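Local coordinates for protein alanine dehydrogenase (Archaeoglobus fulgidus, PDB 1OMO) that catalyses the reversible NAD-dependent oxidative deamination of L-alanine to pyruvate as a homodimer of two-domain subunits, at residues T105-G110 with A137-E142; V237-E242 with F288-L293. All coordinates share one frame; numbering follows the deposited sequence.

Contact 1 of 2, residues T105-G110 with A137-E142. With NAD (nicotinamide-adenine-dinucleotide), chain D.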
ATOM      1  N   THR A 105      11.057  12.475  -1.582  1.00 17.62           N
ATOM      2  CA  THR A 105      11.700  11.162  -1.705  1.00 16.31           C
ATOM      3  C   THR A 105      13.198  11.432  -1.985  1.00 15.68           C
ATOM      4  O   THR A 105      14.080  10.791  -1.400  1.00 13.72           O
ATOM      5  CB  THR A 105      11.064  10.326  -2.857  1.00 17.99           C
ATOM      6  OG1 THR A 105       9.737   9.939  -2.481  1.00 17.24           O
ATOM      7  CG2 THR A 105      11.897   9.098  -3.182  1.00 15.00           C
ATOM      8  N   SER A 106      13.482  12.411  -2.845  1.00 15.17           N
ATOM      9  CA  SER A 106      14.880  12.759  -3.173  1.00 15.46           C
ATOM     10  C   SER A 106      15.546  13.382  -1.942  1.00 16.00           C
ATOM     11  O   SER A 106      16.678  13.029  -1.577  1.00 16.22           O
ATOM     12  CB  SER A 106      14.945  13.765  -4.339  1.00 12.98           C
ATOM     13  OG  SER A 106      14.785  13.102  -5.575  1.00 15.31           O
ATOM     14  N   LEU A 107      14.805  14.279  -1.294  1.00 18.01           N
ATOM     15  CA  LEU A 107      15.268  14.991  -0.111  1.00 16.99           C
ATOM     16  C   LEU A 107      15.675  14.033   0.996  1.00 17.80           C
ATOM     17  O   LEU A 107      16.796  14.118   1.500  1.00 17.92           O
ATOM     18  CB  LEU A 107      14.172  15.917   0.409  1.00 17.00           C
ATOM     19  CG  LEU A 107      14.510  17.294   1.004  1.00 21.38           C
ATOM     20  CD1 LEU A 107      13.794  17.447   2.329  1.00 20.54           C
ATOM     21  CD2 LEU A 107      15.970  17.505   1.164  1.00 17.47           C
ATOM     22  N   ARG A 108      14.785  13.107   1.377  1.00 16.64           N
ATOM     23  CA  ARG A 108      15.113  12.222   2.471  1.00 15.12           C
ATOM     24  C   ARG A 108      16.162  11.163   2.108  1.00 15.35           C
ATOM     25  O   ARG A 108      16.729  10.529   2.985  1.00 15.75           O
ATOM     26  CB  ARG A 108      13.852  11.585   3.065  1.00 13.14           C
ATOM     27  CG  ARG A 108      12.982  10.733   2.135  1.00 16.54           C
ATOM     28  CD  ARG A 108      13.623   9.419   1.662  1.00 14.12           C
ATOM     29  NE  ARG A 108      12.608   8.426   1.280  1.00 16.43           N
ATOM     30  CZ  ARG A 108      12.833   7.370   0.493  1.00 16.72           C
ATOM     31  NH1 ARG A 108      14.036   7.173  -0.024  1.00 16.75           N
ATOM     32  NH2 ARG A 108      11.875   6.470   0.278  1.00 15.67           N
ATOM     33  N   THR A 109      16.420  10.969   0.824  1.00 15.52           N
ATOM     34  CA  THR A 109      17.453  10.008   0.416  1.00 15.00           C
ATOM     35  C   THR A 109      18.730  10.803   0.599  1.00 13.87           C
ATOM     36  O   THR A 109      19.723  10.296   1.125  1.00 15.02           O
ATOM     37  CB  THR A 109      17.278   9.577  -1.065  1.00 16.55           C
ATOM     38  OG1 THR A 109      15.943   9.056  -1.230  1.00 17.36           O
ATOM     39  CG2 THR A 109      18.311   8.490  -1.432  1.00 11.31           C
ATOM     40  N   GLY A 110      18.694  12.067   0.206  1.00 11.28           N
ATOM     41  CA  GLY A 110      19.862  12.885   0.425  1.00 12.94           C
ATOM     42  C   GLY A 110      20.179  12.936   1.913  1.00 15.54           C
ATOM     43  O   GLY A 110      21.325  12.706   2.331  1.00 14.95           O
ATOM     44  N   ALA A 137      22.537  13.036  -6.782  1.00 18.38           N
ATOM     45  CA  ALA A 137      23.872  13.483  -6.396  1.00 18.35           C
ATOM     46  C   ALA A 137      23.799  14.849  -5.724  1.00 19.31           C
ATOM     47  O   ALA A 137      24.476  15.073  -4.719  1.00 16.41           O
ATOM     48  CB  ALA A 137      24.817  13.554  -7.604  1.00 18.56           C
ATOM     49  N   TYR A 138      22.989  15.754  -6.281  1.00 17.84           N
ATOM     50  CA  TYR A 138      22.846  17.080  -5.695  1.00 18.52           C
ATOM     51  C   TYR A 138      22.324  16.971  -4.257  1.00 19.48           C
ATOM     52  O   TYR A 138      22.866  17.613  -3.350  1.00 19.83           O
ATOM     53  CB  TYR A 138      21.904  17.963  -6.523  1.00 16.79           C
ATOM     54  CG  TYR A 138      22.464  18.361  -7.883  1.00 20.10           C
ATOM     55  CD1 TYR A 138      22.366  17.499  -8.989  1.00 20.69           C
ATOM     56  CD2 TYR A 138      23.111  19.602  -8.067  1.00 19.88           C
ATOM     57  CE1 TYR A 138      22.891  17.864 -10.246  1.00 19.03           C
ATOM     58  CE2 TYR A 138      23.629  19.966  -9.289  1.00 18.55           C
ATOM     59  CZ  TYR A 138      23.516  19.101 -10.380  1.00 21.90           C
ATOM     60  OH  TYR A 138      24.024  19.490 -11.603  1.00 18.48           O
ATOM     61  N   PHE A 139      21.302  16.146  -4.033  1.00 18.43           N
ATOM     62  CA  PHE A 139      20.780  16.018  -2.679  1.00 19.49           C
ATOM     63  C   PHE A 139      21.789  15.414  -1.726  1.00 19.39           C
ATOM     64  O   PHE A 139      21.836  15.775  -0.566  1.00 17.74           O
ATOM     65  CB  PHE A 139      19.501  15.195  -2.649  1.00 17.53           C
ATOM     66  CG  PHE A 139      18.327  15.921  -3.212  1.00 20.81           C
ATOM     67  CD1 PHE A 139      18.020  15.832  -4.574  1.00 19.56           C
ATOM     68  CD2 PHE A 139      17.557  16.744  -2.394  1.00 19.89           C
ATOM     69  CE1 PHE A 139      16.978  16.548  -5.108  1.00 19.74           C
ATOM     70  CE2 PHE A 139      16.502  17.469  -2.917  1.00 20.37           C
ATOM     71  CZ  PHE A 139      16.204  17.377  -4.284  1.00 20.79           C
ATOM     72  N   GLN A 140      22.604  14.498  -2.218  1.00 19.58           N
ATOM     73  CA  GLN A 140      23.602  13.889  -1.364  1.00 20.33           C
ATOM     74  C   GLN A 140      24.619  14.994  -0.987  1.00 21.26           C
ATOM     75  O   GLN A 140      24.977  15.148   0.183  1.00 21.58           O
ATOM     76  CB  GLN A 140      24.269  12.759  -2.123  1.00 20.19           C
ATOM     77  CG  GLN A 140      24.894  11.730  -1.268  1.00 24.96           C
ATOM     78  CD  GLN A 140      23.904  10.723  -0.676  1.00 23.76           C
ATOM     79  OE1 GLN A 140      24.248  10.026   0.268  1.00 24.54           O
ATOM     80  NE2 GLN A 140      22.698  10.637  -1.227  1.00 22.34           N
ATOM     81  N   LEU A 141      25.062  15.757  -1.990  1.00 19.12           N
ATOM     82  CA  LEU A 141      26.021  16.840  -1.812  1.00 19.18           C
ATOM     83  C   LEU A 141      25.532  17.824  -0.756  1.00 20.84           C
ATOM     84  O   LEU A 141      26.283  18.185   0.131  1.00 20.91           O
ATOM     85  CB  LEU A 141      26.224  17.567  -3.145  1.00 21.10           C
ATOM     86  CG  LEU A 141      27.232  18.708  -3.382  1.00 22.49           C
ATOM     87  CD1 LEU A 141      26.645  19.980  -2.909  1.00 24.61           C
ATOM     88  CD2 LEU A 141      28.565  18.442  -2.696  1.00 18.94           C
ATOM     89  N   GLU A 142      24.270  18.238  -0.856  1.00 19.36           N
ATOM     90  CA  GLU A 142      23.697  19.180   0.085  1.00 19.45           C
ATOM     91  C   GLU A 142      23.591  18.623   1.510  1.00 19.01           C
ATOM     92  O   GLU A 142      23.805  19.347   2.462  1.00 17.98           O
ATOM     93  CB  GLU A 142      22.316  19.656  -0.386  1.00 18.48           C
ATOM     94  CG  GLU A 142      22.338  20.511  -1.623  1.00 21.92           C
ATOM     95  CD  GLU A 142      22.957  21.896  -1.410  1.00 25.45           C
ATOM     96  OE1 GLU A 142      23.232  22.586  -2.424  1.00 24.49           O
ATOM     97  OE2 GLU A 142      23.157  22.303  -0.245  1.00 24.59           O
TER
HETATM   98  PA  NAD D 400      19.045  10.525 -12.807  1.00 42.62           P
HETATM   99  O1A NAD D 400      18.722   9.788 -14.054  1.00 41.84           O
HETATM  100  O2A NAD D 400      18.752  12.030 -12.738  1.00 43.02           O
HETATM  101  O5B NAD D 400      20.569  10.371 -12.189  1.00 39.47           O
HETATM  102  C5B NAD D 400      21.466   9.242 -12.561  1.00 35.24           C
HETATM  103  C4B NAD D 400      22.719   9.870 -13.226  1.00 32.55           C
HETATM  104  O4B NAD D 400      23.574   8.677 -13.511  1.00 28.95           O
HETATM  105  C3B NAD D 400      22.536  10.526 -14.677  1.00 31.27           C
HETATM  106  O3B NAD D 400      23.047  11.917 -14.696  1.00 28.82           O
HETATM  107  C2B NAD D 400      23.281   9.589 -15.658  1.00 28.97           C
HETATM  108  O2B NAD D 400      23.788  10.101 -16.837  1.00 27.63           O
HETATM  109  C1B NAD D 400      24.308   8.930 -14.686  1.00 29.36           C
HETATM  110  N9A NAD D 400      24.725   7.618 -15.086  1.00 28.41           N
HETATM  111  C8A NAD D 400      24.038   6.557 -15.641  1.00 30.16           C
HETATM  112  N7A NAD D 400      24.790   5.496 -15.847  1.00 31.29           N
HETATM  113  C5A NAD D 400      26.020   5.789 -15.446  1.00 26.49           C
HETATM  114  C6A NAD D 400      27.257   5.007 -15.419  1.00 26.41           C
HETATM  115  N6A NAD D 400      27.309   3.781 -15.872  1.00 24.99           N
HETATM  116  N1A NAD D 400      28.353   5.674 -14.900  1.00 24.17           N
HETATM  117  C2A NAD D 400      28.323   6.947 -14.440  1.00 27.02           C
HETATM  118  N3A NAD D 400      27.154   7.741 -14.451  1.00 25.01           N
HETATM  119  C4A NAD D 400      26.024   7.110 -14.947  1.00 27.03           C
HETATM  120  O3  NAD D 400      18.455   9.907 -11.378  1.00 35.43           O
HETATM  121  PN  NAD D 400      18.486  10.387  -9.749  1.00 38.15           P
HETATM  122  O1N NAD D 400      19.447  11.541  -9.635  1.00 40.39           O
HETATM  123  O2N NAD D 400      17.061  10.464  -9.239  1.00 37.75           O
HETATM  124  O5D NAD D 400      19.237   9.005  -9.142  1.00 39.15           O
HETATM  125  C5D NAD D 400      18.584   7.738  -9.806  1.00 41.45           C
HETATM  126  C4D NAD D 400      19.048   6.465  -9.178  1.00 44.01           C
HETATM  127  O4D NAD D 400      18.764   6.571  -7.674  1.00 45.94           O
HETATM  128  C3D NAD D 400      18.282   5.180  -9.625  1.00 43.52           C
HETATM  129  O3D NAD D 400      19.071   3.988  -9.456  1.00 42.92           O
HETATM  130  C2D NAD D 400      17.073   5.244  -8.686  1.00 42.97           C
HETATM  131  O2D NAD D 400      16.213   4.155  -8.770  1.00 41.14           O
HETATM  132  C1D NAD D 400      17.806   5.505  -7.286  1.00 44.29           C
HETATM  133  N1N NAD D 400      17.076   6.172  -6.153  1.00 44.63           N
HETATM  134  C2N NAD D 400      17.214   5.435  -4.897  1.00 44.12           C
HETATM  135  C3N NAD D 400      16.699   6.141  -3.750  1.00 44.92           C
HETATM  136  C7N NAD D 400      16.847   5.298  -2.345  1.00 45.93           C
HETATM  137  O7N NAD D 400      16.054   5.573  -1.400  1.00 46.39           O
HETATM  138  N7N NAD D 400      17.837   4.352  -2.262  1.00 46.40           N
HETATM  139  C4N NAD D 400      16.115   7.430  -3.739  1.00 43.63           C
HETATM  140  C5N NAD D 400      16.049   8.044  -5.056  1.00 43.73           C
HETATM  141  C6N NAD D 400      16.522   7.430  -6.227  1.00 44.10           C

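Contact 2 of 2, residues V237-E242 with F288-L293. With NAD (nicotinamide-adenine-dinucleotide), chain D.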
ATOM      1  N   VAL A 237      26.944  -1.402   5.984  1.00 19.06           N
ATOM      2  CA  VAL A 237      25.875  -0.987   6.866  1.00 19.28           C
ATOM      3  C   VAL A 237      24.651  -0.711   5.989  1.00 19.41           C
ATOM      4  O   VAL A 237      24.641   0.233   5.185  1.00 18.40           O
ATOM      5  CB  VAL A 237      26.290   0.269   7.692  1.00 19.50           C
ATOM      6  CG1 VAL A 237      25.103   0.810   8.550  1.00 17.60           C
ATOM      7  CG2 VAL A 237      27.414  -0.138   8.650  1.00 18.36           C
ATOM      8  N   VAL A 238      23.618  -1.537   6.142  1.00 16.55           N
ATOM      9  CA  VAL A 238      22.448  -1.334   5.325  1.00 17.62           C
ATOM     10  C   VAL A 238      21.353  -0.484   5.972  1.00 18.68           C
ATOM     11  O   VAL A 238      21.381  -0.112   7.137  1.00 17.85           O
ATOM     12  CB  VAL A 238      21.802  -2.674   4.850  1.00 15.74           C
ATOM     13  CG1 VAL A 238      22.854  -3.616   4.293  1.00 14.96           C
ATOM     14  CG2 VAL A 238      21.041  -3.318   5.988  1.00 14.80           C
ATOM     15  N   ASP A 239      20.387  -0.197   5.121  1.00 19.02           N
ATOM     16  CA  ASP A 239      19.182   0.553   5.361  1.00 18.57           C
ATOM     17  C   ASP A 239      18.220  -0.312   6.160  1.00 20.16           C
ATOM     18  O   ASP A 239      17.750   0.008   7.245  1.00 20.63           O
ATOM     19  CB  ASP A 239      18.508   0.768   4.013  1.00 19.41           C
ATOM     20  CG  ASP A 239      18.137   2.132   3.840  1.00 21.01           C
ATOM     21  OD1 ASP A 239      17.593   2.480   2.793  1.00 20.69           O
ATOM     22  OD2 ASP A 239      18.418   2.878   4.803  1.00 27.83           O
ATOM     23  N   ASP A 240      17.889  -1.413   5.518  1.00 18.36           N
ATOM     24  CA  ASP A 240      16.957  -2.367   6.018  1.00 20.79           C
ATOM     25  C   ASP A 240      17.532  -3.623   5.470  1.00 21.93           C
ATOM     26  O   ASP A 240      17.773  -3.727   4.270  1.00 22.59           O
ATOM     27  CB  ASP A 240      15.604  -2.097   5.391  1.00 23.35           C
ATOM     28  CG  ASP A 240      14.608  -3.155   5.724  1.00 27.25           C
ATOM     29  OD1 ASP A 240      13.896  -2.985   6.727  1.00 32.60           O
ATOM     30  OD2 ASP A 240      14.552  -4.180   5.006  1.00 29.68           O
ATOM     31  N   LEU A 241      17.788  -4.580   6.328  1.00 22.03           N
ATOM     32  CA  LEU A 241      18.381  -5.802   5.852  1.00 24.92           C
ATOM     33  C   LEU A 241      17.621  -6.449   4.689  1.00 25.29           C
ATOM     34  O   LEU A 241      18.213  -6.727   3.635  1.00 25.31           O
ATOM     35  CB  LEU A 241      18.537  -6.796   7.002  1.00 25.11           C
ATOM     36  CG  LEU A 241      19.155  -8.120   6.556  1.00 27.92           C
ATOM     37  CD1 LEU A 241      20.481  -7.880   5.834  1.00 28.39           C
ATOM     38  CD2 LEU A 241      19.340  -9.023   7.784  1.00 29.29           C
ATOM     39  N   GLU A 242      16.319  -6.678   4.846  1.00 24.92           N
ATOM     40  CA  GLU A 242      15.580  -7.342   3.778  1.00 24.80           C
ATOM     41  C   GLU A 242      15.463  -6.570   2.460  1.00 22.69           C
ATOM     42  O   GLU A 242      15.513  -7.168   1.384  1.00 18.94           O
ATOM     43  CB  GLU A 242      14.209  -7.780   4.278  1.00 27.57           C
ATOM     44  CG  GLU A 242      13.845  -9.199   3.787  1.00 35.36           C
ATOM     45  CD  GLU A 242      14.804 -10.317   4.256  1.00 37.00           C
ATOM     46  OE1 GLU A 242      14.805 -11.391   3.613  1.00 40.94           O
ATOM     47  OE2 GLU A 242      15.547 -10.140   5.254  1.00 39.51           O
ATOM     48  N   PHE A 288      27.474   2.298   3.136  1.00 15.92           N
ATOM     49  CA  PHE A 288      26.100   2.475   3.541  1.00 15.79           C
ATOM     50  C   PHE A 288      25.264   2.094   2.283  1.00 17.08           C
ATOM     51  O   PHE A 288      25.297   2.784   1.268  1.00 15.63           O
ATOM     52  CB  PHE A 288      25.790   3.926   3.936  1.00 14.34           C
ATOM     53  CG  PHE A 288      24.306   4.196   4.100  1.00 16.29           C
ATOM     54  CD1 PHE A 288      23.680   5.216   3.393  1.00 14.34           C
ATOM     55  CD2 PHE A 288      23.543   3.436   4.976  1.00 15.29           C
ATOM     56  CE1 PHE A 288      22.314   5.474   3.562  1.00 16.14           C
ATOM     57  CE2 PHE A 288      22.192   3.688   5.152  1.00 15.82           C
ATOM     58  CZ  PHE A 288      21.566   4.711   4.448  1.00 14.31           C
ATOM     59  N   ASP A 289      24.546   0.980   2.382  1.00 17.92           N
ATOM     60  CA  ASP A 289      23.669   0.460   1.341  1.00 17.52           C
ATOM     61  C   ASP A 289      22.260   1.040   1.570  1.00 17.29           C
ATOM     62  O   ASP A 289      21.511   0.581   2.437  1.00 17.20           O
ATOM     63  CB  ASP A 289      23.606  -1.061   1.430  1.00 16.94           C
ATOM     64  CG  ASP A 289      23.113  -1.688   0.156  1.00 19.61           C
ATOM     65  OD1 ASP A 289      23.216  -2.916   0.030  1.00 23.05           O
ATOM     66  OD2 ASP A 289      22.629  -0.957  -0.736  1.00 20.23           O
ATOM     67  N   SER A 290      21.913   2.039   0.768  1.00 16.12           N
ATOM     68  CA  SER A 290      20.648   2.712   0.893  1.00 16.64           C
ATOM     69  C   SER A 290      19.568   2.209  -0.071  1.00 17.34           C
ATOM     70  O   SER A 290      19.797   2.070  -1.271  1.00 17.85           O
ATOM     71  CB  SER A 290      20.909   4.208   0.722  1.00 13.43           C
ATOM     72  OG  SER A 290      19.746   4.979   0.651  1.00 14.35           O
ATOM     73  N   THR A 291      18.395   1.903   0.470  1.00 16.44           N
ATOM     74  CA  THR A 291      17.298   1.455  -0.374  1.00 19.51           C
ATOM     75  C   THR A 291      16.066   2.351  -0.312  1.00 19.03           C
ATOM     76  O   THR A 291      15.226   2.271  -1.203  1.00 21.73           O
ATOM     77  CB  THR A 291      16.833  -0.006  -0.050  1.00 19.06           C
ATOM     78  OG1 THR A 291      16.296  -0.077   1.280  1.00 23.94           O
ATOM     79  CG2 THR A 291      18.000  -0.986  -0.161  1.00 21.20           C
ATOM     80  N   GLY A 292      15.949   3.189   0.717  1.00 20.52           N
ATOM     81  CA  GLY A 292      14.768   4.053   0.877  1.00 20.72           C
ATOM     82  C   GLY A 292      13.704   3.339   1.724  1.00 19.94           C
ATOM     83  O   GLY A 292      13.142   2.319   1.305  1.00 17.97           O
ATOM     84  N   LEU A 293      13.417   3.863   2.915  1.00 18.70           N
ATOM     85  CA  LEU A 293      12.456   3.189   3.790  1.00 18.99           C
ATOM     86  C   LEU A 293      11.187   3.998   4.045  1.00 19.23           C
ATOM     87  O   LEU A 293      11.239   5.225   4.137  1.00 18.51           O
ATOM     88  CB  LEU A 293      13.127   2.873   5.124  1.00 21.30           C
ATOM     89  CG  LEU A 293      14.622   2.503   5.160  1.00 24.58           C
ATOM     90  CD1 LEU A 293      15.058   2.379   6.639  1.00 27.63           C
ATOM     91  CD2 LEU A 293      14.884   1.228   4.425  1.00 21.57           C
TER
HETATM   92  PA  NAD D 400      19.045  10.525 -12.807  1.00 42.62           P
HETATM   93  O1A NAD D 400      18.722   9.788 -14.054  1.00 41.84           O
HETATM   94  O2A NAD D 400      18.752  12.030 -12.738  1.00 43.02           O
HETATM   95  O5B NAD D 400      20.569  10.371 -12.189  1.00 39.47           O
HETATM   96  C5B NAD D 400      21.466   9.242 -12.561  1.00 35.24           C
HETATM   97  C4B NAD D 400      22.719   9.870 -13.226  1.00 32.55           C
HETATM   98  O4B NAD D 400      23.574   8.677 -13.511  1.00 28.95           O
HETATM   99  C3B NAD D 400      22.536  10.526 -14.677  1.00 31.27           C
HETATM  100  O3B NAD D 400      23.047  11.917 -14.696  1.00 28.82           O
HETATM  101  C2B NAD D 400      23.281   9.589 -15.658  1.00 28.97           C
HETATM  102  O2B NAD D 400      23.788  10.101 -16.837  1.00 27.63           O
HETATM  103  C1B NAD D 400      24.308   8.930 -14.686  1.00 29.36           C
HETATM  104  N9A NAD D 400      24.725   7.618 -15.086  1.00 28.41           N
HETATM  105  C8A NAD D 400      24.038   6.557 -15.641  1.00 30.16           C
HETATM  106  N7A NAD D 400      24.790   5.496 -15.847  1.00 31.29           N
HETATM  107  C5A NAD D 400      26.020   5.789 -15.446  1.00 26.49           C
HETATM  108  C6A NAD D 400      27.257   5.007 -15.419  1.00 26.41           C
HETATM  109  N6A NAD D 400      27.309   3.781 -15.872  1.00 24.99           N
HETATM  110  N1A NAD D 400      28.353   5.674 -14.900  1.00 24.17           N
HETATM  111  C2A NAD D 400      28.323   6.947 -14.440  1.00 27.02           C
HETATM  112  N3A NAD D 400      27.154   7.741 -14.451  1.00 25.01           N
HETATM  113  C4A NAD D 400      26.024   7.110 -14.947  1.00 27.03           C
HETATM  114  O3  NAD D 400      18.455   9.907 -11.378  1.00 35.43           O
HETATM  115  PN  NAD D 400      18.486  10.387  -9.749  1.00 38.15           P
HETATM  116  O1N NAD D 400      19.447  11.541  -9.635  1.00 40.39           O
HETATM  117  O2N NAD D 400      17.061  10.464  -9.239  1.00 37.75           O
HETATM  118  O5D NAD D 400      19.237   9.005  -9.142  1.00 39.15           O
HETATM  119  C5D NAD D 400      18.584   7.738  -9.806  1.00 41.45           C
HETATM  120  C4D NAD D 400      19.048   6.465  -9.178  1.00 44.01           C
HETATM  121  O4D NAD D 400      18.764   6.571  -7.674  1.00 45.94           O
HETATM  122  C3D NAD D 400      18.282   5.180  -9.625  1.00 43.52           C
HETATM  123  O3D NAD D 400      19.071   3.988  -9.456  1.00 42.92           O
HETATM  124  C2D NAD D 400      17.073   5.244  -8.686  1.00 42.97           C
HETATM  125  O2D NAD D 400      16.213   4.155  -8.770  1.00 41.14           O
HETATM  126  C1D NAD D 400      17.806   5.505  -7.286  1.00 44.29           C
HETATM  127  N1N NAD D 400      17.076   6.172  -6.153  1.00 44.63           N
HETATM  128  C2N NAD D 400      17.214   5.435  -4.897  1.00 44.12           C
HETATM  129  C3N NAD D 400      16.699   6.141  -3.750  1.00 44.92           C
HETATM  130  C7N NAD D 400      16.847   5.298  -2.345  1.00 45.93           C
HETATM  131  O7N NAD D 400      16.054   5.573  -1.400  1.00 46.39           O
HETATM  132  N7N NAD D 400      17.837   4.352  -2.262  1.00 46.40           N
HETATM  133  C4N NAD D 400      16.115   7.430  -3.739  1.00 43.63           C
HETATM  134  C5N NAD D 400      16.049   8.044  -5.056  1.00 43.73           C
HETATM  135  C6N NAD D 400      16.522   7.430  -6.227  1.00 44.10           C

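Contact 1 of 2, residues T105-G110 with A137-E142
Gly110 and Gln140, 4.3 Å apart, are the closest pair of CA atoms across segments 105-110 and 137-142, helical pieces whose axes pass within 8.1 Å at a crossing angle of -45°. Glycine suits this spot because a CB would point into the other helix and collide with Phe139 CB; without one, its CA settles 3.6 Å from Phe139 O. Phe139 has the largest share of the buried surface. Its CG lies opposite the carbonyl carbon (chi1 -73°), carrying the ring across to the Ser106-Leu107 turn. Ser106 CB sits over one ring face in a CH-pi contact, 3.8 Å from the ring centroid and displaced toward the rim; the small serine leaves room for so bulky a partner. Leu107 crosses the ring at about a right angle, its CD2 4.0 Å from Phe139 CD2. Gln140 bends at chi2, bringing NE2 within 3.8 Å of Thr109 O, without a hydrogen bond. No hydrogen bond joins the two segments, though Gln136 NE2, just before the second, makes a weak one to Ser106 O. Arg108 NH1 donates to the nicotinamide amide oxygen O7N of NAD at 2.9 Å, in the guanidinium plane, while NE pairs with Asp297. Thr109 OG1, which donates to Thr105 O, faces nicotinamide C4N. Helix 17-32 covers Leu107, helix 294-311 borders Arg108, helix 160-172 packs on Leu141, and Ile216, just beyond strand 212-215, touches Thr109 and Gln140.

Contact 2 of 2, residues V237-E242 with F288-L293
One carboxylate oxygen, Asp239 OD1, takes three hydrogen bonds from the facing loop: from Thr291 N, from Gly292 N at 2.7 Å, and from Thr291 OG1 at 3.2 Å. They converge at the ends of two neighbouring parallel strands in the Rossmann-fold NAD domain, where such loops receive the dinucleotide. The Gly292 amide arrives nearly along the C-O axis, the Thr291 amide from above the carboxylate plane and the hydroxyl on the anti side. An aspartate suits the place: its short side chain places a single carboxylate oxygen within reach of two consecutive amides, and these donors would probably ease the buried charge. Before the loop, the strands pair through Asp289 N to Val237 O at 2.9 Å and weakly through Asp239 N to Asp289 O. Val238 and Asp289 lie side by side on one face of the sheet; the Asp289 carboxylate accepts from the amides of Glu249, a sodium ligand, and Ile250. Val237 and Phe288 occupy the other face, against helix 102-120; the Phe288 ring also reaches Asp239, its CZ 3.7 Å from OD2, the ring and carboxylate planes nearly perpendicular. Asp240, its CG anti to the backbone N (chi1 173°), caps helix 241-247 through Gln243 N, and Gln243 NE2 in turn donates to Thr291 OG1. Gly292, with a positive phi of 91°, brings its CA 3.0 Å from NAD O7N, a closeness its lack of a side chain permits. Leu293 slides past Asp239 in the opposite direction, and its CD2 lies over the carboxylate face turned away from Thr291 N, 3.4 Å from OD1.

In the fold
Entering from strand 95-100 of the mixed sheet, the chain runs into helix 102-120, forms strand 127-131 and returns in helix 135-147; contact 1 closes this loop, with 26 residues between its segments. Only later does contact 2 open, at the end of strand 234-238, and its 45 intervening residues include strand 264-267 before strand 285-289 returns alongside. The two contacts thus follow in series, neither nested nor crossing. In space their centres lie 15 Å apart and they meet at the nicotinamide end of NAD, where Arg108 NH1 comes 3.3 Å from Gly292 CA. Contact 1 ties helix 102-120 to helix 135-147 of the NAD domain; contact 2 ties neighbouring strands 234-238 and 285-289 of the parallel sheet.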